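Local coordinates for protein Hen1 (Anabaena variabilis, PDB 3JWH) that probably transfers a methyl group from S-adenosyl-L-methionine to the 2'-hydroxyl of the 3'-terminal nucleotide of RNA, at residues V33-C38 with N42-L47; N19-A24 with T107-I112; R125-F130 with K134-T139. One frame throughout, in Å; residues are numbered along the deposited sequence.

Contact 1 of 3, residues V33-C38 with N42-L47; sequences VIDLGC and NLLKIL. With SAH (S-adenosyl-L-homocysteine), chain C.
The glycine-rich turn of the Rossmann-like methyltransferase fold lies here, between strand residues 33-36 and helix 42-47, which run nearly antiparallel at 165°. Leu44 straddles the strand end with its two methyls: CD2 meets Asp35 CB at 3.7 Å, while CD1 lies against Cys38 CB at 3.9 Å. One turn later Leu47 sends CD1 across Val33 at about a right angle, 4.1 Å from Val33 CB. The Asp35 carboxylate, swung to the far side of CB from its own amide (chi1 -171°), lies beside these methyls, with OD1 3.9 Å from Leu43 CD2. Asp35 OD2 lies 2.8 Å from a water that is also 3.0 Å from Cys38 O and accepts from Leu44 N at 3.2 Å. That water therefore ties strand, turn and first helical turn together, where no direct hydrogen bond does. Gly37 O takes the amino nitrogen N of S-adenosylhomocysteine at 3.1 Å, and a side chain at this glycine would collide with the ribose. Strand 32-36 pairs with strands 55-60 and 105-109, Asp35 OD1 being hydrogen-bonded to Thr107; Ile56 backs Leu44 and Leu47, and Met18 of helix 13-27 flanks Leu43.

Contact 2 of 3, residues N19-A24 with T107-I112; sequences NGVVAA and TVIEVI. With SAH (S-adenosyl-L-homocysteine), chain C.
Val21 turns CG1 to the side opposite its amide nitrogen (chi1 177°) and CG2 opposite its carbonyl carbon, and this fork lets one valine meet two strand residues. On the strand, Thr107 has OG1 lodged between its backbone N and carbonyl carbon (chi1 54°), a rotation that aims CG2 at the helix and leaves the hydroxyl for the Asp35 carboxylate. Ile109 folds its chain at the second torsion (chi2 -58°), bringing CD1 toward Val21. The result is two separate methyl contacts: Val21 CG1 to Thr107 CG2 at 3.9 Å, the side chains crossing at a slant, and Val21 CG2 to Ile109 CD1 at 3.6 Å, the two chains reaching tip to tip. No hydrogen bond joins the segments, and only 106 Å² is buried between them, so the evidence is for a narrow apolar touch. At the strand's C-terminal end the same backbone serves the ligand pocket. Ile109 O accepts from the amino nitrogen N of S-adenosylhomocysteine at 2.9 Å, a second carbonyl besides Gly37 O to grip that group. Glu110, with a positive phi, turns the chain so that its O lies 3.8 Å from SAH SD; its OE2 makes a salt bridge with Arg17 and a hydrogen bond with Thr139. Helix 13-27 thus lies on one face of the sheet beside helix 42-49, whose Leu43 touches both Val21 and Thr107, and its Ala24 reaches Met204 and Val206 on strand 202-209, while strand 105-109 runs between strands 32-36 and 135-141.

Contact 3 of 3, residues R125-F130 with K134-T139; sequences RVLFEF and KIVIVT
Apolar contact comes first: Leu127 and Phe128 both close on Val136. Leu127, its CG swung away from the amide nitrogen (chi1 170°), brings CD2 to 3.8 Å and CD1 to 3.9 Å from Val136 CG1. The Phe128 ring comes in at a slant, its CE1 3.6 Å from Val136 CG2 and its CZ 4.0 Å from Val136 CG1. Leu127 CD2 also lies over one face of the Phe128 ring, 3.5 Å above its plane and offset toward the rim. Aromatic packing adds Phe207 and Tyr184, which meet that ring edge-to-face. These residues belong to the beta-alpha-beta crossover of strand 105-109, helix 117-131 and strand 135-141, in which Leu127 also touches Ala106 and Val108. An alanine in place of Leu127 removes both methyls from Val136 CG1 and the one over the Phe128 ring, which would probably open a gap between helix and sheet and let the ring shift. No hydrogen bond crosses between the segments; within the helix, Arg125 O accepts Glu129 N at 2.8 Å, the ordinary i+4 bond, and Phe130 N at 2.9 Å, five residues on, which makes the wider pi-type turn of 126-130. The two amides reach the oxygen from opposite faces of its plane.

All three contacts are buried and each sets a helix against the same sheet, but on different faces. Contacts 1 and 2 share one face, whereas contact 3 lies on the other, where Leu36 CD1 meets Leu127 CD1 at 4.0 Å. Contact 1 is nested along the chain inside the loop closed by contact 2, and their strands are neighbours, paired through Leu36 N and Thr107 O at 3.0 Å. Strand pairing joins contacts 2 and 3 as well, through Val108 N and Ile137 O at 2.7 Å. Chemistry follows position: contacts 1 and 2 combine methyl packing with carbonyls turned to the cofactor product, contact 1 adding a bridging water, while contact 3, farther from it, is aliphatic and aromatic.

Contact 1 of 3, residues V33-C38 with N42-L47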
loop_
_atom_site.group_PDB
_atom_site.type_symbol
_atom_site.label_atom_id
_atom_site.label_comp_id
_atom_site.label_asym_id
_atom_site.label_seq_id
_atom_site.Cartn_x
_atom_site.Cartn_y
_atom_site.Cartn_z
ATOM N N VAL A 33 3.151 -2.598 -10.453
ATOM C CA VAL A 33 2.923 -2.047 -9.132
ATOM C C VAL A 33 4.116 -1.467 -8.403
ATOM O O VAL A 33 5.210 -2.013 -8.429
ATOM C CB VAL A 33 2.310 -3.124 -8.184
ATOM C CG1 VAL A 33 1.922 -2.484 -6.830
ATOM C CG2 VAL A 33 1.110 -3.810 -8.862
ATOM N N ILE A 34 3.871 -0.365 -7.710
ATOM C CA ILE A 34 4.900 0.248 -6.922
ATOM C C ILE A 34 4.446 0.292 -5.468
ATOM O O ILE A 34 3.423 0.860 -5.147
ATOM C CB ILE A 34 5.255 1.671 -7.439
ATOM C CG1 ILE A 34 6.343 2.275 -6.557
ATOM C CG2 ILE A 34 4.038 2.572 -7.422
ATOM C CD1 ILE A 34 6.977 3.565 -7.139
ATOM N N ASP A 35 5.238 -0.308 -4.587
ATOM C CA ASP A 35 4.927 -0.349 -3.165
ATOM C C ASP A 35 5.672 0.737 -2.376
ATOM O O ASP A 35 6.880 0.631 -2.144
ATOM C CB ASP A 35 5.272 -1.733 -2.633
ATOM C CG ASP A 35 4.785 -1.951 -1.222
ATOM O OD1 ASP A 35 3.699 -1.434 -0.875
ATOM O OD2 ASP A 35 5.485 -2.659 -0.465
ATOM N N LEU A 36 4.949 1.770 -1.972
ATOM C CA LEU A 36 5.545 2.892 -1.247
ATOM C C LEU A 36 5.636 2.620 0.259
ATOM O O LEU A 36 4.633 2.467 0.933
ATOM C CB LEU A 36 4.747 4.166 -1.534
ATOM C CG LEU A 36 4.495 4.433 -3.029
ATOM C CD1 LEU A 36 3.473 5.537 -3.192
ATOM C CD2 LEU A 36 5.804 4.790 -3.725
ATOM N N GLY A 37 6.859 2.584 0.769
ATOM C CA GLY A 37 7.088 2.286 2.168
ATOM C C GLY A 37 7.039 0.771 2.231
ATOM O O GLY A 37 6.365 0.184 3.073
ATOM N N CYS A 38 7.773 0.137 1.328
ATOM C CA CYS A 38 7.792 -1.315 1.214
ATOM C C CYS A 38 8.374 -2.107 2.391
ATOM O O CYS A 38 8.143 -3.309 2.501
ATOM C CB CYS A 38 8.510 -1.708 -0.076
ATOM S SG CYS A 38 10.278 -1.411 -0.052
ATOM N N ASN A 42 7.549 -7.769 2.381
ATOM C CA ASN A 42 6.580 -8.848 2.545
ATOM C C ASN A 42 5.671 -8.916 1.330
ATOM O O ASN A 42 5.545 -9.965 0.702
ATOM C CB ASN A 42 5.773 -8.655 3.824
ATOM C CG ASN A 42 6.608 -8.882 5.065
ATOM O OD1 ASN A 42 7.541 -9.697 5.054
ATOM N ND2 ASN A 42 6.277 -8.178 6.153
ATOM N N LEU A 43 5.060 -7.788 0.976
ATOM C CA LEU A 43 4.205 -7.767 -0.196
ATOM C C LEU A 43 5.038 -7.933 -1.474
ATOM O O LEU A 43 4.594 -8.576 -2.430
ATOM C CB LEU A 43 3.404 -6.467 -0.250
ATOM C CG LEU A 43 2.648 -6.263 -1.562
ATOM C CD1 LEU A 43 1.589 -7.350 -1.737
ATOM C CD2 LEU A 43 2.010 -4.891 -1.572
ATOM N N LEU A 44 6.247 -7.360 -1.500
ATOM C CA LEU A 44 7.102 -7.485 -2.694
ATOM C C LEU A 44 7.429 -8.964 -2.983
ATOM O O LEU A 44 7.501 -9.368 -4.140
ATOM C CB LEU A 44 8.417 -6.696 -2.529
ATOM C CG LEU A 44 8.414 -5.172 -2.312
ATOM C CD1 LEU A 44 9.859 -4.715 -2.250
ATOM C CD2 LEU A 44 7.667 -4.423 -3.423
ATOM N N LYS A 45 7.628 -9.766 -1.940
ATOM C CA LYS A 45 7.933 -11.190 -2.121
ATOM C C LYS A 45 6.778 -11.909 -2.814
ATOM O O LYS A 45 6.983 -12.684 -3.750
ATOM C CB LYS A 45 8.216 -11.848 -0.768
ATOM C CG LYS A 45 8.588 -13.320 -0.861
ATOM C CD LYS A 45 9.221 -13.828 0.425
ATOM C CE LYS A 45 9.967 -15.135 0.183
ATOM N NZ LYS A 45 10.712 -15.606 1.393
ATOM N N ILE A 46 5.560 -11.631 -2.358
ATOM C CA ILE A 46 4.363 -12.232 -2.931
ATOM C C ILE A 46 4.106 -11.812 -4.385
ATOM O O ILE A 46 3.684 -12.623 -5.195
ATOM C CB ILE A 46 3.120 -11.904 -2.041
ATOM C CG1 ILE A 46 3.202 -12.717 -0.744
ATOM C CG2 ILE A 46 1.817 -12.240 -2.772
ATOM C CD1 ILE A 46 2.299 -12.212 0.358
ATOM N N LEU A 47 4.361 -10.549 -4.725
ATOM C CA LEU A 47 4.146 -10.087 -6.095
ATOM C C LEU A 47 5.179 -10.649 -7.085
ATOM O O LEU A 47 4.842 -11.028 -8.207
ATOM C CB LEU A 47 4.195 -8.553 -6.153
ATOM C CG LEU A 47 3.198 -7.741 -5.325
ATOM C CD1 LEU A 47 3.338 -6.261 -5.682
ATOM C CD2 LEU A 47 1.771 -8.225 -5.594
HETATM N N SAH C . 4.517 -2.080 4.225
HETATM C CA SAH C . 5.423 -2.946 4.996
HETATM C CB SAH C . 5.553 -2.402 6.420
HETATM C CG SAH C . 6.055 -0.958 6.396
HETATM S SD SAH C . 6.186 -0.182 8.049
HETATM C C SAH C . 4.850 -4.363 5.060
HETATM O O SAH C . 4.153 -4.638 6.060
HETATM O OXT SAH C . 5.123 -5.133 4.112
HETATM C "C5'" SAH C . 6.381 1.547 7.485
HETATM C "C4'" SAH C . 7.408 1.650 6.356
HETATM O "O4'" SAH C . 7.330 2.966 5.780
HETATM C "C3'" SAH C . 8.827 1.483 6.910
HETATM O "O3'" SAH C . 9.641 0.785 5.964
HETATM C "C2'" SAH C . 9.278 2.939 7.031
HETATM O "O2'" SAH C . 10.704 2.997 6.945
HETATM C "C1'" SAH C . 8.670 3.478 5.739
HETATM N N9 SAH C . 8.618 4.956 5.722
HETATM C C8 SAH C . 8.186 5.731 6.714
HETATM N N7 SAH C . 8.248 7.007 6.341
HETATM C C5 SAH C . 8.724 7.048 5.101
HETATM C C6 SAH C . 9.008 8.068 4.207
HETATM N N6 SAH C . 8.809 9.340 4.550
HETATM N N1 SAH C . 9.496 7.759 3.004
HETATM C C2 SAH C . 9.711 6.496 2.657
HETATM N N3 SAH C . 9.454 5.501 3.483
HETATM C C4 SAH C . 8.962 5.738 4.706
HETATM O O HOH W 1 6.560 -4.960 0.632
#

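Contact 2 of 3, residues N19-A24 with T107-I112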
loop_
_atom_site.group_PDB
_atom_site.type_symbol
_atom_site.label_atom_id
_atom_site.label_comp_id
_atom_site.label_asym_id
_atom_site.label_seq_id
_atom_site.Cartn_x
_atom_site.Cartn_y
_atom_site.Cartn_z
ATOM N N ASN A 19 -3.325 -10.944 1.160
ATOM C CA ASN A 19 -4.309 -11.542 0.253
ATOM C C ASN A 19 -5.310 -10.482 -0.184
ATOM O O ASN A 19 -5.733 -10.438 -1.339
ATOM C CB ASN A 19 -5.067 -12.676 0.954
ATOM C CG ASN A 19 -4.261 -13.961 1.037
ATOM O OD1 ASN A 19 -4.004 -14.613 0.021
ATOM N ND2 ASN A 19 -3.860 -14.332 2.249
ATOM N N GLY A 20 -5.693 -9.638 0.762
ATOM C CA GLY A 20 -6.639 -8.583 0.455
ATOM C C GLY A 20 -6.090 -7.590 -0.550
ATOM O O GLY A 20 -6.822 -7.116 -1.408
ATOM N N VAL A 21 -4.804 -7.270 -0.441
ATOM C CA VAL A 21 -4.168 -6.318 -1.353
ATOM C C VAL A 21 -3.979 -6.947 -2.733
ATOM O O VAL A 21 -4.319 -6.343 -3.750
ATOM C CB VAL A 21 -2.794 -5.851 -0.811
ATOM C CG1 VAL A 21 -2.125 -4.938 -1.809
ATOM C CG2 VAL A 21 -2.970 -5.131 0.506
ATOM N N VAL A 22 -3.452 -8.170 -2.768
ATOM C CA VAL A 22 -3.242 -8.847 -4.038
ATOM C C VAL A 22 -4.556 -8.998 -4.782
ATOM O O VAL A 22 -4.618 -8.827 -6.001
ATOM C CB VAL A 22 -2.627 -10.241 -3.832
ATOM C CG1 VAL A 22 -2.508 -10.963 -5.156
ATOM C CG2 VAL A 22 -1.271 -10.105 -3.183
ATOM N N ALA A 23 -5.606 -9.329 -4.030
ATOM C CA ALA A 23 -6.937 -9.503 -4.601
ATOM C C ALA A 23 -7.432 -8.194 -5.223
ATOM O O ALA A 23 -7.989 -8.185 -6.319
ATOM C CB ALA A 23 -7.907 -9.974 -3.516
ATOM N N ALA A 24 -7.233 -7.082 -4.529
ATOM C CA ALA A 24 -7.676 -5.804 -5.077
ATOM C C ALA A 24 -6.890 -5.434 -6.343
ATOM O O ALA A 24 -7.461 -4.929 -7.304
ATOM C CB ALA A 24 -7.548 -4.704 -4.026
ATOM N N THR A 107 0.726 0.897 -3.821
ATOM C CA THR A 107 0.166 0.341 -2.588
ATOM C C THR A 107 0.861 1.039 -1.438
ATOM O O THR A 107 2.063 1.256 -1.474
ATOM C CB THR A 107 0.388 -1.187 -2.464
ATOM O OG1 THR A 107 1.785 -1.488 -2.608
ATOM C CG2 THR A 107 -0.422 -1.935 -3.514
ATOM N N VAL A 108 0.100 1.404 -0.422
ATOM C CA VAL A 108 0.638 2.089 0.747
ATOM C C VAL A 108 0.085 1.238 1.906
ATOM O O VAL A 108 -1.007 1.499 2.423
ATOM C CB VAL A 108 0.080 3.539 0.830
ATOM C CG1 VAL A 108 0.875 4.342 1.810
ATOM C CG2 VAL A 108 0.069 4.188 -0.558
ATOM N N ILE A 109 0.847 0.227 2.302
ATOM C CA ILE A 109 0.433 -0.720 3.331
ATOM C C ILE A 109 0.983 -0.458 4.715
ATOM O O ILE A 109 2.192 -0.550 4.945
ATOM C CB ILE A 109 0.831 -2.139 2.926
ATOM C CG1 ILE A 109 0.480 -2.361 1.459
ATOM C CG2 ILE A 109 0.090 -3.172 3.790
ATOM C CD1 ILE A 109 -0.996 -2.145 1.121
ATOM N N GLU A 110 0.086 -0.134 5.638
ATOM C CA GLU A 110 0.482 0.143 7.010
ATOM C C GLU A 110 1.582 1.205 7.018
ATOM O O GLU A 110 2.623 1.049 7.669
ATOM C CB GLU A 110 0.978 -1.142 7.681
ATOM C CG GLU A 110 0.012 -2.339 7.521
ATOM C CD GLU A 110 -1.387 -2.092 8.116
ATOM O OE1 GLU A 110 -1.505 -1.928 9.352
ATOM O OE2 GLU A 110 -2.369 -2.065 7.347
ATOM N N VAL A 111 1.340 2.290 6.288
ATOM C CA VAL A 111 2.299 3.375 6.205
ATOM C C VAL A 111 1.791 4.689 6.777
ATOM O O VAL A 111 2.509 5.339 7.525
ATOM C CB VAL A 111 2.750 3.623 4.733
ATOM C CG1 VAL A 111 3.534 4.916 4.627
ATOM C CG2 VAL A 111 3.620 2.482 4.258
ATOM N N ILE A 112 0.559 5.075 6.439
ATOM C CA ILE A 112 0.009 6.359 6.896
ATOM C C ILE A 112 0.066 6.665 8.390
ATOM O O ILE A 112 0.293 7.809 8.785
ATOM C CB ILE A 112 -1.464 6.572 6.416
ATOM C CG1 ILE A 112 -2.366 5.438 6.909
ATOM C CG2 ILE A 112 -1.507 6.660 4.905
ATOM C CD1 ILE A 112 -3.826 5.636 6.553
HETATM N N SAH C . 4.517 -2.080 4.225
HETATM C CA SAH C . 5.423 -2.946 4.996
HETATM C CB SAH C . 5.553 -2.402 6.420
HETATM C CG SAH C . 6.055 -0.958 6.396
HETATM S SD SAH C . 6.186 -0.182 8.049
HETATM C C SAH C . 4.850 -4.363 5.060
HETATM O O SAH C . 4.153 -4.638 6.060
HETATM O OXT SAH C . 5.123 -5.133 4.112
HETATM C "C5'" SAH C . 6.381 1.547 7.485
HETATM C "C4'" SAH C . 7.408 1.650 6.356
HETATM O "O4'" SAH C . 7.330 2.966 5.780
HETATM C "C3'" SAH C . 8.827 1.483 6.910
HETATM O "O3'" SAH C . 9.641 0.785 5.964
HETATM C "C2'" SAH C . 9.278 2.939 7.031
HETATM O "O2'" SAH C . 10.704 2.997 6.945
HETATM C "C1'" SAH C . 8.670 3.478 5.739
HETATM N N9 SAH C . 8.618 4.956 5.722
HETATM C C8 SAH C . 8.186 5.731 6.714
HETATM N N7 SAH C . 8.248 7.007 6.341
HETATM C C5 SAH C . 8.724 7.048 5.101
HETATM C C6 SAH C . 9.008 8.068 4.207
HETATM N N6 SAH C . 8.809 9.340 4.550
HETATM N N1 SAH C . 9.496 7.759 3.004
HETATM C C2 SAH C . 9.711 6.496 2.657
HETATM N N3 SAH C . 9.454 5.501 3.483
HETATM C C4 SAH C . 8.962 5.738 4.706
#

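Contact 3 of 3, residues R125-F130 with K134-T139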
loop_
_atom_site.group_PDB
_atom_site.type_symbol
_atom_site.label_atom_id
_atom_site.label_comp_id
_atom_site.label_asym_id
_atom_site.label_seq_id
_atom_site.Cartn_x
_atom_site.Cartn_y
_atom_site.Cartn_z
ATOM N N ARG A 125 0.080 14.647 -1.969
ATOM C CA ARG A 125 0.264 15.269 -3.274
ATOM C C ARG A 125 1.158 14.400 -4.131
ATOM O O ARG A 125 0.838 14.112 -5.279
ATOM C CB ARG A 125 0.866 16.665 -3.138
ATOM C CG ARG A 125 -0.151 17.719 -2.725
ATOM C CD ARG A 125 0.451 19.101 -2.821
ATOM N NE ARG A 125 1.593 19.233 -1.923
ATOM C CZ ARG A 125 1.495 19.301 -0.600
ATOM N NH1 ARG A 125 0.299 19.259 -0.018
ATOM N NH2 ARG A 125 2.592 19.409 0.142
ATOM N N VAL A 126 2.280 13.976 -3.569
ATOM C CA VAL A 126 3.193 13.117 -4.294
ATOM C C VAL A 126 2.432 11.935 -4.897
ATOM O O VAL A 126 2.616 11.584 -6.064
ATOM C CB VAL A 126 4.283 12.568 -3.362
ATOM C CG1 VAL A 126 5.165 11.574 -4.113
ATOM C CG2 VAL A 126 5.108 13.713 -2.806
ATOM N N LEU A 127 1.557 11.337 -4.097
ATOM C CA LEU A 127 0.799 10.176 -4.528
ATOM C C LEU A 127 -0.444 10.426 -5.398
ATOM O O LEU A 127 -0.590 9.835 -6.473
ATOM C CB LEU A 127 0.404 9.358 -3.287
ATOM C CG LEU A 127 -0.603 8.216 -3.434
ATOM C CD1 LEU A 127 -0.021 7.078 -4.260
ATOM C CD2 LEU A 127 -0.964 7.723 -2.040
ATOM N N PHE A 128 -1.338 11.294 -4.946
ATOM C CA PHE A 128 -2.565 11.537 -5.693
ATOM C C PHE A 128 -2.533 12.639 -6.744
ATOM O O PHE A 128 -3.493 12.805 -7.486
ATOM C CB PHE A 128 -3.710 11.786 -4.708
ATOM C CG PHE A 128 -4.020 10.603 -3.827
ATOM C CD1 PHE A 128 -4.621 9.460 -4.359
ATOM C CD2 PHE A 128 -3.717 10.630 -2.468
ATOM C CE1 PHE A 128 -4.916 8.365 -3.547
ATOM C CE2 PHE A 128 -4.007 9.543 -1.652
ATOM C CZ PHE A 128 -4.608 8.408 -2.191
ATOM N N GLU A 129 -1.425 13.371 -6.824
ATOM C CA GLU A 129 -1.292 14.473 -7.779
ATOM C C GLU A 129 -0.119 14.223 -8.721
ATOM O O GLU A 129 -0.296 14.142 -9.941
ATOM C CB GLU A 129 -1.094 15.785 -7.008
ATOM C CG GLU A 129 -1.284 17.071 -7.796
ATOM C CD GLU A 129 -1.149 18.300 -6.903
ATOM O OE1 GLU A 129 -2.073 18.557 -6.102
ATOM O OE2 GLU A 129 -0.110 18.995 -6.982
ATOM N N PHE A 130 1.073 14.077 -8.147
ATOM C CA PHE A 130 2.279 13.825 -8.920
ATOM C C PHE A 130 2.247 12.481 -9.673
ATOM O O PHE A 130 2.140 12.453 -10.902
ATOM C CB PHE A 130 3.501 13.883 -7.993
ATOM C CG PHE A 130 4.811 13.794 -8.711
ATOM C CD1 PHE A 130 5.216 14.816 -9.572
ATOM C CD2 PHE A 130 5.636 12.688 -8.552
ATOM C CE1 PHE A 130 6.427 14.737 -10.267
ATOM C CE2 PHE A 130 6.850 12.596 -9.241
ATOM C CZ PHE A 130 7.246 13.628 -10.102
ATOM N N LYS A 134 -3.572 4.950 -11.705
ATOM C CA LYS A 134 -4.984 4.625 -11.863
ATOM C C LYS A 134 -5.559 4.060 -10.557
ATOM O O LYS A 134 -6.669 4.409 -10.155
ATOM C CB LYS A 134 -5.161 3.593 -12.975
ATOM C CG LYS A 134 -6.622 3.324 -13.327
ATOM C CD LYS A 134 -6.765 2.322 -14.469
ATOM C CE LYS A 134 -8.213 2.249 -14.948
ATOM N NZ LYS A 134 -8.360 1.400 -16.174
ATOM N N ILE A 135 -4.782 3.214 -9.895
ATOM C CA ILE A 135 -5.214 2.576 -8.652
ATOM C C ILE A 135 -4.294 2.879 -7.486
ATOM O O ILE A 135 -3.082 2.907 -7.654
ATOM C CB ILE A 135 -5.242 1.023 -8.798
ATOM C CG1 ILE A 135 -6.182 0.614 -9.924
ATOM C CG2 ILE A 135 -5.631 0.366 -7.478
ATOM C CD1 ILE A 135 -7.554 1.191 -9.784
ATOM N N VAL A 136 -4.873 3.100 -6.311
ATOM C CA VAL A 136 -4.102 3.314 -5.081
ATOM C C VAL A 136 -4.728 2.495 -3.941
ATOM O O VAL A 136 -5.886 2.705 -3.590
ATOM C CB VAL A 136 -4.094 4.778 -4.602
ATOM C CG1 VAL A 136 -3.159 4.899 -3.428
ATOM C CG2 VAL A 136 -3.678 5.719 -5.728
ATOM N N ILE A 137 -3.969 1.580 -3.355
ATOM C CA ILE A 137 -4.487 0.792 -2.250
ATOM C C ILE A 137 -3.775 1.188 -0.965
ATOM O O ILE A 137 -2.554 1.149 -0.887
ATOM C CB ILE A 137 -4.338 -0.729 -2.530
ATOM C CG1 ILE A 137 -5.218 -1.100 -3.717
ATOM C CG2 ILE A 137 -4.755 -1.552 -1.282
ATOM C CD1 ILE A 137 -4.553 -2.024 -4.735
ATOM N N VAL A 138 -4.564 1.606 0.024
ATOM C CA VAL A 138 -4.074 2.035 1.334
ATOM C C VAL A 138 -4.716 1.225 2.480
ATOM O O VAL A 138 -5.939 1.110 2.550
ATOM C CB VAL A 138 -4.425 3.517 1.583
ATOM C CG1 VAL A 138 -3.892 3.963 2.960
ATOM C CG2 VAL A 138 -3.878 4.380 0.456
ATOM N N THR A 139 -3.909 0.660 3.374
ATOM C CA THR A 139 -4.482 -0.074 4.500
ATOM C C THR A 139 -3.894 0.496 5.765
ATOM O O THR A 139 -2.741 0.914 5.794
ATOM C CB THR A 139 -4.154 -1.584 4.488
ATOM O OG1 THR A 139 -2.784 -1.773 4.831
ATOM C CG2 THR A 139 -4.397 -2.181 3.147
#